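PDB 5GVJ: enoyl-[acyl-carrier-protein] reductase [FMN] from Thermotoga maritima, which probably catalyses the NADH-dependent reduction of enoyl-acyl-carrier-protein with FMN as cofactor, the closing step of each round of fatty acid elongation. Local coordinates for residues Glu14-Met22 / Glu188-Phe196; Gly140-Gly148 / His229-Pro237. The protein carries 1 engineered substitution. All coordinates share one frame; numbering follows the deposited sequence.

Both contacts belong to one TIM-barrel chain, their centres about 18 Å apart and their nearest atoms about 5 Å apart without touching. Interaction 1 lies near the middle of the chain and pairs strands 17-18 and 189-191, the first and last of the eight parallel strands. Interaction 2 sits farther out, where the loop following barrel strand 136-139 pairs with strand 231-234 in a separate antiparallel sheet of three. Along the sequence the segments alternate: 14-22, 140-148, 188-196, 229-237. Each contact holds residues of the FMN site, G21, Q191, G193 and T194 in the first and G144 in the second, although this chain has no FMN bound.

Interaction 1: Glu14-Met22 / Glu188-Phe196; sequences EHPILMGGM and EAVQMGTRF
I17 and L18 run parallel to V190 and Q191, pairing the first strand of the TIM barrel along the chain with the eighth. I17 and V190 point to one face of the sheet, L18 and Q191 to the other. V190 N donates to P16 O, L18 N to V190 O and M192 N to L18 O, at 2.8 to 3.0 Å. A chi1 of -62° sets I17 CG1 beside the backbone N and leaves the CG2 methyl opposite that N, at the edge of the F196 ring, 3.6 Å from CE2; the two side chains cross at about a right angle. M19 CB lies against CD2 of the same ring, while helix 28-36 packs round the rest of M19. On the other face Q191, one of the FMN-binding residues, stretches out past L18 CB, and its NE2 donates to M19 O at 2.9 Å, with that oxygen near the amide plane. A leucine here has no NE2, so M19 O would probably lose its side-chain partner and a water bridging to G20 O its donor. Beyond the strands, one water accepts a hydrogen bond from G20 N and donates one to G193 O; another accepts from Q191 NE2 and donates to G20 O at 3.0 Å.

Interaction 2: Gly140-Gly148 / His229-Pro237; sequences GMESGGHIG and HPARVLRTP
M141 O is gripped from the side by R232: NE and NH2 both donate to this one oxygen, each at 3.0 Å. NE comes in the carbonyl plane, on a lone pair, whereas NH2 stands above that plane; the oxygen itself lies close to the plane of the guanidinium. R232 sends its chain straight out from the strand, CG trans to N (chi1 -179°), and bends at chi3 (-56°), which carries CD past S143 O, 3.2 Å away; chi4 of -84° then presents the edge of the guanidinium to the type I turn G140-S143. M141 SD lies 3.6 Å from NH2, and M141 also packs on M141 of the second subunit. The remaining nitrogen, NH1, is held by T220 OG1 on the neighbouring strand, so the arginine ties the turn to the sheet and its rotation is fixed from two directions. The turn is itself braced within, since G140 O accepts from both S143 N and S143 OG.

Farther along, G145 and R232 form an antiparallel hydrogen-bonded pair, with G145 N to R232 O at 2.8 Å and R232 N to G145 O at 2.7 Å. H146 faces A231 in the next, non-hydrogen-bonded pair, its CD2 3.7 Å from A231 CB. I147 N then donates to P230 O at 3.2 Å, and I147 CG1 rests near P230 CB. The result is a three-stranded antiparallel sheet beside the TIM barrel: the loop after strand 136-139, with FMN-binding G144, supplies an edge strand and the chain after the last barrel strand the other two.

Interaction 1: Glu14-Met22 / Glu188-Phe196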
loop_
_atom_site.group_PDB
_atom_site.type_symbol
_atom_site.label_atom_id
_atom_site.label_comp_id
_atom_site.label_asym_id
_atom_site.label_seq_id
_atom_site.Cartn_x
_atom_site.Cartn_y
_atom_site.Cartn_z
ATOM N N GLU A 14 22.715 2.274 -13.467
ATOM C CA GLU A 14 22.412 3.678 -13.679
ATOM C C GLU A 14 21.116 4.084 -12.984
ATOM O O GLU A 14 21.021 5.196 -12.453
ATOM C CB GLU A 14 22.336 3.950 -15.184
ATOM C CG GLU A 14 22.103 5.386 -15.573
ATOM C CD GLU A 14 22.095 5.596 -17.084
ATOM O OE1 GLU A 14 22.122 4.595 -17.838
ATOM O OE2 GLU A 14 22.066 6.769 -17.512
ATOM N N HIS A 15 20.104 3.209 -12.983
ATOM C CA HIS A 15 18.806 3.620 -12.471
ATOM C C HIS A 15 18.371 2.699 -11.337
ATOM O O HIS A 15 18.619 1.494 -11.392
ATOM C CB HIS A 15 17.710 3.603 -13.555
ATOM C CG HIS A 15 18.104 4.271 -14.833
ATOM N ND1 HIS A 15 18.410 5.611 -14.906
ATOM C CD2 HIS A 15 18.240 3.782 -16.090
ATOM C CE1 HIS A 15 18.722 5.920 -16.153
ATOM N NE2 HIS A 15 18.625 4.830 -16.890
ATOM N N PRO A 16 17.692 3.237 -10.309
ATOM C CA PRO A 16 17.288 2.427 -9.143
ATOM C C PRO A 16 15.993 1.659 -9.399
ATOM O O PRO A 16 15.009 1.789 -8.667
ATOM C CB PRO A 16 17.124 3.497 -8.056
ATOM C CG PRO A 16 16.540 4.675 -8.857
ATOM C CD PRO A 16 17.304 4.650 -10.168
ATOM N N ILE A 17 15.988 0.864 -10.467
ATOM C CA ILE A 17 14.789 0.223 -10.990
ATOM C C ILE A 17 15.118 -1.231 -11.302
ATOM O O ILE A 17 16.039 -1.501 -12.079
ATOM C CB ILE A 17 14.272 0.954 -12.242
ATOM C CG1 ILE A 17 13.889 2.400 -11.881
ATOM C CG2 ILE A 17 13.090 0.216 -12.851
ATOM C CD1 ILE A 17 13.497 3.264 -13.099
ATOM N N LEU A 18 14.393 -2.165 -10.676
ATOM C CA LEU A 18 14.534 -3.588 -10.964
ATOM C C LEU A 18 13.269 -4.108 -11.635
ATOM O O LEU A 18 12.174 -3.611 -11.375
ATOM C CB LEU A 18 14.782 -4.432 -9.697
ATOM C CG LEU A 18 15.692 -4.044 -8.531
ATOM C CD1 LEU A 18 15.986 -5.281 -7.657
ATOM C CD2 LEU A 18 16.953 -3.331 -8.937
ATOM N N MET A 19 13.427 -5.100 -12.516
ATOM C CA MET A 19 12.293 -5.877 -12.994
ATOM C C MET A 19 12.027 -7.015 -12.008
ATOM O O MET A 19 12.771 -7.216 -11.049
ATOM C CB MET A 19 12.545 -6.416 -14.419
ATOM C CG MET A 19 13.484 -7.595 -14.490
ATOM S SD MET A 19 13.741 -8.243 -16.177
ATOM C CE MET A 19 12.726 -9.712 -16.134
ATOM N N GLY A 20 10.959 -7.772 -12.249
ATOM C CA GLY A 20 10.570 -8.810 -11.306
ATOM C C GLY A 20 11.379 -10.098 -11.297
ATOM O O GLY A 20 11.765 -10.591 -10.230
ATOM N N GLY A 21 11.628 -10.675 -12.464
ATOM C CA GLY A 21 12.299 -11.971 -12.497
ATOM C C GLY A 21 11.428 -13.123 -12.034
ATOM O O GLY A 21 11.902 -14.014 -11.314
ATOM N N MET A 22 10.159 -13.120 -12.421
ATOM C CA MET A 22 9.279 -14.249 -12.177
ATOM C C MET A 22 9.682 -15.431 -13.063
ATOM O O MET A 22 10.334 -15.271 -14.100
ATOM C CB MET A 22 7.834 -13.826 -12.450
ATOM C CG MET A 22 6.760 -14.812 -12.051
ATOM S SD MET A 22 5.135 -14.054 -12.293
ATOM C CE MET A 22 5.127 -13.681 -14.052
ATOM N N GLU A 188 15.123 2.877 -1.394
ATOM C CA GLU A 188 16.106 3.517 -2.260
ATOM C C GLU A 188 16.154 2.888 -3.649
ATOM O O GLU A 188 17.045 3.219 -4.438
ATOM C CB GLU A 188 17.478 3.497 -1.579
ATOM C CG GLU A 188 17.373 4.218 -0.239
ATOM C CD GLU A 188 18.638 4.177 0.581
ATOM O OE1 GLU A 188 19.557 4.948 0.263
ATOM O OE2 GLU A 188 18.699 3.392 1.545
ATOM N N ALA A 189 15.220 1.993 -3.960
ATOM C CA ALA A 189 14.992 1.539 -5.328
ATOM C C ALA A 189 13.600 0.924 -5.372
ATOM O O ALA A 189 12.932 0.781 -4.343
ATOM C CB ALA A 189 16.070 0.546 -5.796
ATOM N N VAL A 190 13.145 0.587 -6.579
ATOM C CA VAL A 190 11.839 -0.040 -6.734
ATOM C C VAL A 190 11.959 -1.206 -7.700
ATOM O O VAL A 190 12.777 -1.194 -8.621
ATOM C CB VAL A 190 10.757 0.955 -7.220
ATOM C CG1 VAL A 190 10.453 1.993 -6.126
ATOM C CG2 VAL A 190 11.185 1.644 -8.512
ATOM N N GLN A 191 11.126 -2.214 -7.481
ATOM C CA GLN A 191 11.010 -3.356 -8.373
ATOM C C GLN A 191 9.593 -3.351 -8.931
ATOM O O GLN A 191 8.632 -3.190 -8.174
ATOM C CB GLN A 191 11.323 -4.659 -7.631
ATOM C CG GLN A 191 11.188 -5.895 -8.488
ATOM C CD GLN A 191 11.568 -7.136 -7.720
ATOM O OE1 GLN A 191 11.126 -7.326 -6.585
ATOM N NE2 GLN A 191 12.422 -7.972 -8.319
ATOM N N MET A 192 9.458 -3.476 -10.263
ATOM C CA MET A 192 8.164 -3.280 -10.933
ATOM C C MET A 192 7.884 -4.467 -11.842
ATOM O O MET A 192 8.001 -4.345 -13.067
ATOM C CB MET A 192 8.148 -1.973 -11.736
ATOM C CG MET A 192 8.519 -0.713 -10.988
ATOM S SD MET A 192 8.140 0.680 -12.077
ATOM C CE MET A 192 8.866 2.044 -11.187
ATOM N N GLY A 193 7.485 -5.593 -11.259
ATOM C CA GLY A 193 7.320 -6.796 -12.056
ATOM C C GLY A 193 6.294 -6.671 -13.169
ATOM O O GLY A 193 6.613 -6.891 -14.346
ATOM N N THR A 194 5.064 -6.290 -12.812
ATOM C CA THR A 194 3.998 -6.256 -13.810
ATOM C C THR A 194 4.278 -5.206 -14.883
ATOM O O THR A 194 4.050 -5.457 -16.074
ATOM C CB THR A 194 2.644 -6.022 -13.126
ATOM O OG1 THR A 194 2.350 -7.135 -12.265
ATOM C CG2 THR A 194 1.525 -5.890 -14.155
ATOM N N ARG A 195 4.835 -4.053 -14.494
ATOM C CA ARG A 195 5.122 -3.002 -15.468
ATOM C C ARG A 195 6.085 -3.484 -16.555
ATOM O O ARG A 195 5.912 -3.157 -17.739
ATOM C CB ARG A 195 5.684 -1.768 -14.757
ATOM C CG ARG A 195 6.139 -0.639 -15.689
ATOM C CD ARG A 195 4.960 0.032 -16.422
ATOM N NE ARG A 195 4.673 -0.574 -17.724
ATOM C CZ ARG A 195 3.822 -0.070 -18.621
ATOM N NH1 ARG A 195 3.131 1.047 -18.357
ATOM N NH2 ARG A 195 3.647 -0.698 -19.786
ATOM N N PHE A 196 7.109 -4.260 -16.188
ATOM C CA PHE A 196 8.043 -4.702 -17.223
ATOM C C PHE A 196 7.575 -5.953 -17.964
ATOM O O PHE A 196 8.012 -6.175 -19.101
ATOM C CB PHE A 196 9.441 -4.916 -16.628
ATOM C CG PHE A 196 10.178 -3.627 -16.364
ATOM C CD1 PHE A 196 10.639 -2.851 -17.417
ATOM C CD2 PHE A 196 10.374 -3.170 -15.063
ATOM C CE1 PHE A 196 11.312 -1.654 -17.188
ATOM C CE2 PHE A 196 11.036 -1.961 -14.815
ATOM C CZ PHE A 196 11.505 -1.204 -15.872
HETATM O O HOH W 1 9.139 -7.992 -14.686
HETATM O O HOH W 2 13.576 -10.757 -7.886
#

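Interaction 2: Gly140-Gly148 / His229-Pro237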
loop_
_atom_site.group_PDB
_atom_site.type_symbol
_atom_site.label_atom_id
_atom_site.label_comp_id
_atom_site.label_asym_id
_atom_site.label_seq_id
_atom_site.Cartn_x
_atom_site.Cartn_y
_atom_site.Cartn_z
ATOM N N GLY A 140 5.199 -5.925 -0.933
ATOM C CA GLY A 140 3.840 -5.861 -0.433
ATOM C C GLY A 140 2.910 -6.823 -1.150
ATOM O O GLY A 140 3.138 -7.241 -2.293
ATOM N N MET A 141 1.832 -7.184 -0.447
ATOM C CA MET A 141 0.886 -8.195 -0.921
ATOM C C MET A 141 0.024 -7.734 -2.095
ATOM O O MET A 141 -0.763 -8.546 -2.596
ATOM C CB MET A 141 -0.014 -8.638 0.231
ATOM C CG MET A 141 -0.758 -7.502 0.881
ATOM S SD MET A 141 -2.414 -7.383 0.198
ATOM C CE MET A 141 -3.166 -8.835 0.946
ATOM N N GLU A 142 0.134 -6.484 -2.552
ATOM C CA GLU A 142 -0.537 -6.119 -3.797
ATOM C C GLU A 142 0.183 -6.658 -5.025
ATOM O O GLU A 142 -0.333 -6.516 -6.138
ATOM C CB GLU A 142 -0.671 -4.597 -3.943
ATOM C CG GLU A 142 0.588 -3.791 -3.587
ATOM C CD GLU A 142 0.567 -3.320 -2.137
ATOM O OE1 GLU A 142 0.706 -4.168 -1.233
ATOM O OE2 GLU A 142 0.377 -2.107 -1.906
ATOM N N SER A 143 1.360 -7.246 -4.859
ATOM C CA SER A 143 2.056 -7.773 -6.018
ATOM C C SER A 143 1.372 -9.054 -6.498
ATOM O O SER A 143 0.519 -9.632 -5.815
ATOM C CB SER A 143 3.529 -8.011 -5.693
ATOM O OG SER A 143 3.672 -8.921 -4.629
ATOM N N GLY A 144 1.742 -9.485 -7.715
ATOM C CA GLY A 144 1.226 -10.725 -8.254
ATOM C C GLY A 144 1.992 -11.942 -7.754
ATOM O O GLY A 144 3.089 -11.848 -7.199
ATOM N N GLY A 145 1.387 -13.108 -7.951
ATOM C CA GLY A 145 2.035 -14.339 -7.556
ATOM C C GLY A 145 1.917 -14.564 -6.062
ATOM O O GLY A 145 1.050 -14.004 -5.386
ATOM N N HIS A 146 2.807 -15.400 -5.540
ATOM C CA HIS A 146 2.760 -15.704 -4.116
ATOM C C HIS A 146 3.080 -14.453 -3.299
ATOM O O HIS A 146 3.977 -13.679 -3.640
ATOM C CB HIS A 146 3.722 -16.848 -3.787
ATOM C CG HIS A 146 3.345 -18.149 -4.432
ATOM N ND1 HIS A 146 4.034 -18.681 -5.502
ATOM C CD2 HIS A 146 2.331 -19.011 -4.173
ATOM C CE1 HIS A 146 3.469 -19.817 -5.868
ATOM N NE2 HIS A 146 2.433 -20.042 -5.077
ATOM N N ILE A 147 2.317 -14.238 -2.227
ATOM C CA ILE A 147 2.353 -12.978 -1.497
ATOM C C ILE A 147 2.362 -13.235 0.002
ATOM O O ILE A 147 1.951 -14.293 0.481
ATOM C CB ILE A 147 1.149 -12.080 -1.845
ATOM C CG1 ILE A 147 -0.149 -12.874 -1.677
ATOM C CG2 ILE A 147 1.298 -11.499 -3.238
ATOM C CD1 ILE A 147 -1.404 -12.019 -1.596
ATOM N N GLY A 148 2.818 -12.228 0.741
ATOM C CA GLY A 148 2.681 -12.183 2.181
ATOM C C GLY A 148 1.367 -11.559 2.598
ATOM O O GLY A 148 0.370 -11.612 1.876
ATOM N N HIS A 229 -1.018 -21.119 1.005
ATOM C CA HIS A 229 -0.000 -20.332 0.315
ATOM C C HIS A 229 -0.640 -19.377 -0.690
ATOM O O HIS A 229 -0.730 -19.693 -1.878
ATOM C CB HIS A 229 0.991 -21.251 -0.391
ATOM C CG HIS A 229 1.325 -22.484 0.387
ATOM N ND1 HIS A 229 2.201 -22.478 1.452
ATOM C CD2 HIS A 229 0.898 -23.762 0.258
ATOM C CE1 HIS A 229 2.301 -23.700 1.943
ATOM N NE2 HIS A 229 1.521 -24.498 1.237
ATOM N N PRO A 230 -1.059 -18.204 -0.215
ATOM C CA PRO A 230 -1.833 -17.293 -1.068
ATOM C C PRO A 230 -1.025 -16.801 -2.261
ATOM O O PRO A 230 0.197 -16.655 -2.197
ATOM C CB PRO A 230 -2.185 -16.141 -0.121
ATOM C CG PRO A 230 -1.075 -16.150 0.885
ATOM C CD PRO A 230 -0.728 -17.599 1.085
ATOM N N ALA A 231 -1.730 -16.548 -3.365
ATOM C CA ALA A 231 -1.115 -16.027 -4.576
ATOM C C ALA A 231 -2.120 -15.141 -5.298
ATOM O O ALA A 231 -3.301 -15.482 -5.385
ATOM C CB ALA A 231 -0.641 -17.155 -5.497
ATOM N N ARG A 232 -1.650 -14.005 -5.807
ATOM C CA ARG A 232 -2.514 -13.040 -6.475
ATOM C C ARG A 232 -2.467 -13.271 -7.979
ATOM O O ARG A 232 -1.388 -13.249 -8.583
ATOM C CB ARG A 232 -2.110 -11.603 -6.155
ATOM C CG ARG A 232 -3.011 -10.558 -6.821
ATOM C CD ARG A 232 -2.643 -9.153 -6.381
ATOM N NE ARG A 232 -2.676 -9.012 -4.925
ATOM C CZ ARG A 232 -3.774 -8.750 -4.225
ATOM N NH1 ARG A 232 -4.939 -8.606 -4.847
ATOM N NH2 ARG A 232 -3.709 -8.645 -2.898
ATOM N N VAL A 233 -3.640 -13.482 -8.578
ATOM C CA VAL A 233 -3.760 -13.691 -10.012
ATOM C C VAL A 233 -4.957 -12.910 -10.542
ATOM O O VAL A 233 -5.853 -12.503 -9.797
ATOM C CB VAL A 233 -3.904 -15.186 -10.385
ATOM C CG1 VAL A 233 -2.646 -15.965 -10.011
ATOM C CG2 VAL A 233 -5.138 -15.788 -9.728
ATOM N N LEU A 234 -4.956 -12.718 -11.855
ATOM C CA LEU A 234 -6.064 -12.075 -12.548
ATOM C C LEU A 234 -7.355 -12.865 -12.348
ATOM O O LEU A 234 -7.338 -14.089 -12.191
ATOM C CB LEU A 234 -5.721 -11.960 -14.037
ATOM C CG LEU A 234 -5.707 -10.598 -14.734
ATOM C CD1 LEU A 234 -5.474 -9.472 -13.755
ATOM C CD2 LEU A 234 -4.635 -10.585 -15.801
ATOM N N ARG A 235 -8.488 -12.152 -12.338
ATOM C CA ARG A 235 -9.797 -12.780 -12.158
ATOM C C ARG A 235 -10.231 -13.541 -13.410
ATOM O O ARG A 235 -11.173 -13.135 -14.096
ATOM C CB ARG A 235 -10.853 -11.733 -11.786
ATOM C CG ARG A 235 -10.719 -11.222 -10.362
ATOM C CD ARG A 235 -11.894 -10.337 -9.931
ATOM N NE ARG A 235 -11.634 -9.738 -8.625
ATOM C CZ ARG A 235 -12.177 -10.159 -7.486
ATOM N NH1 ARG A 235 -13.013 -11.186 -7.492
ATOM N NH2 ARG A 235 -11.874 -9.559 -6.342
ATOM N N THR A 236 -9.567 -14.645 -13.694
ATOM C CA THR A 236 -9.708 -15.479 -14.877
ATOM C C THR A 236 -10.597 -16.685 -14.574
ATOM O O THR A 236 -10.863 -16.992 -13.408
ATOM C CB THR A 236 -8.310 -15.926 -15.345
ATOM O OG1 THR A 236 -8.294 -16.115 -16.763
ATOM C CG2 THR A 236 -7.907 -17.209 -14.678
ATOM N N PRO A 237 -11.115 -17.382 -15.599
ATOM C CA PRO A 237 -11.906 -18.595 -15.316
ATOM C C PRO A 237 -11.175 -19.617 -14.464
ATOM O O PRO A 237 -11.781 -20.227 -13.576
ATOM C CB PRO A 237 -12.205 -19.147 -16.717
ATOM C CG PRO A 237 -12.199 -17.961 -17.589
ATOM C CD PRO A 237 -11.153 -17.033 -17.031
#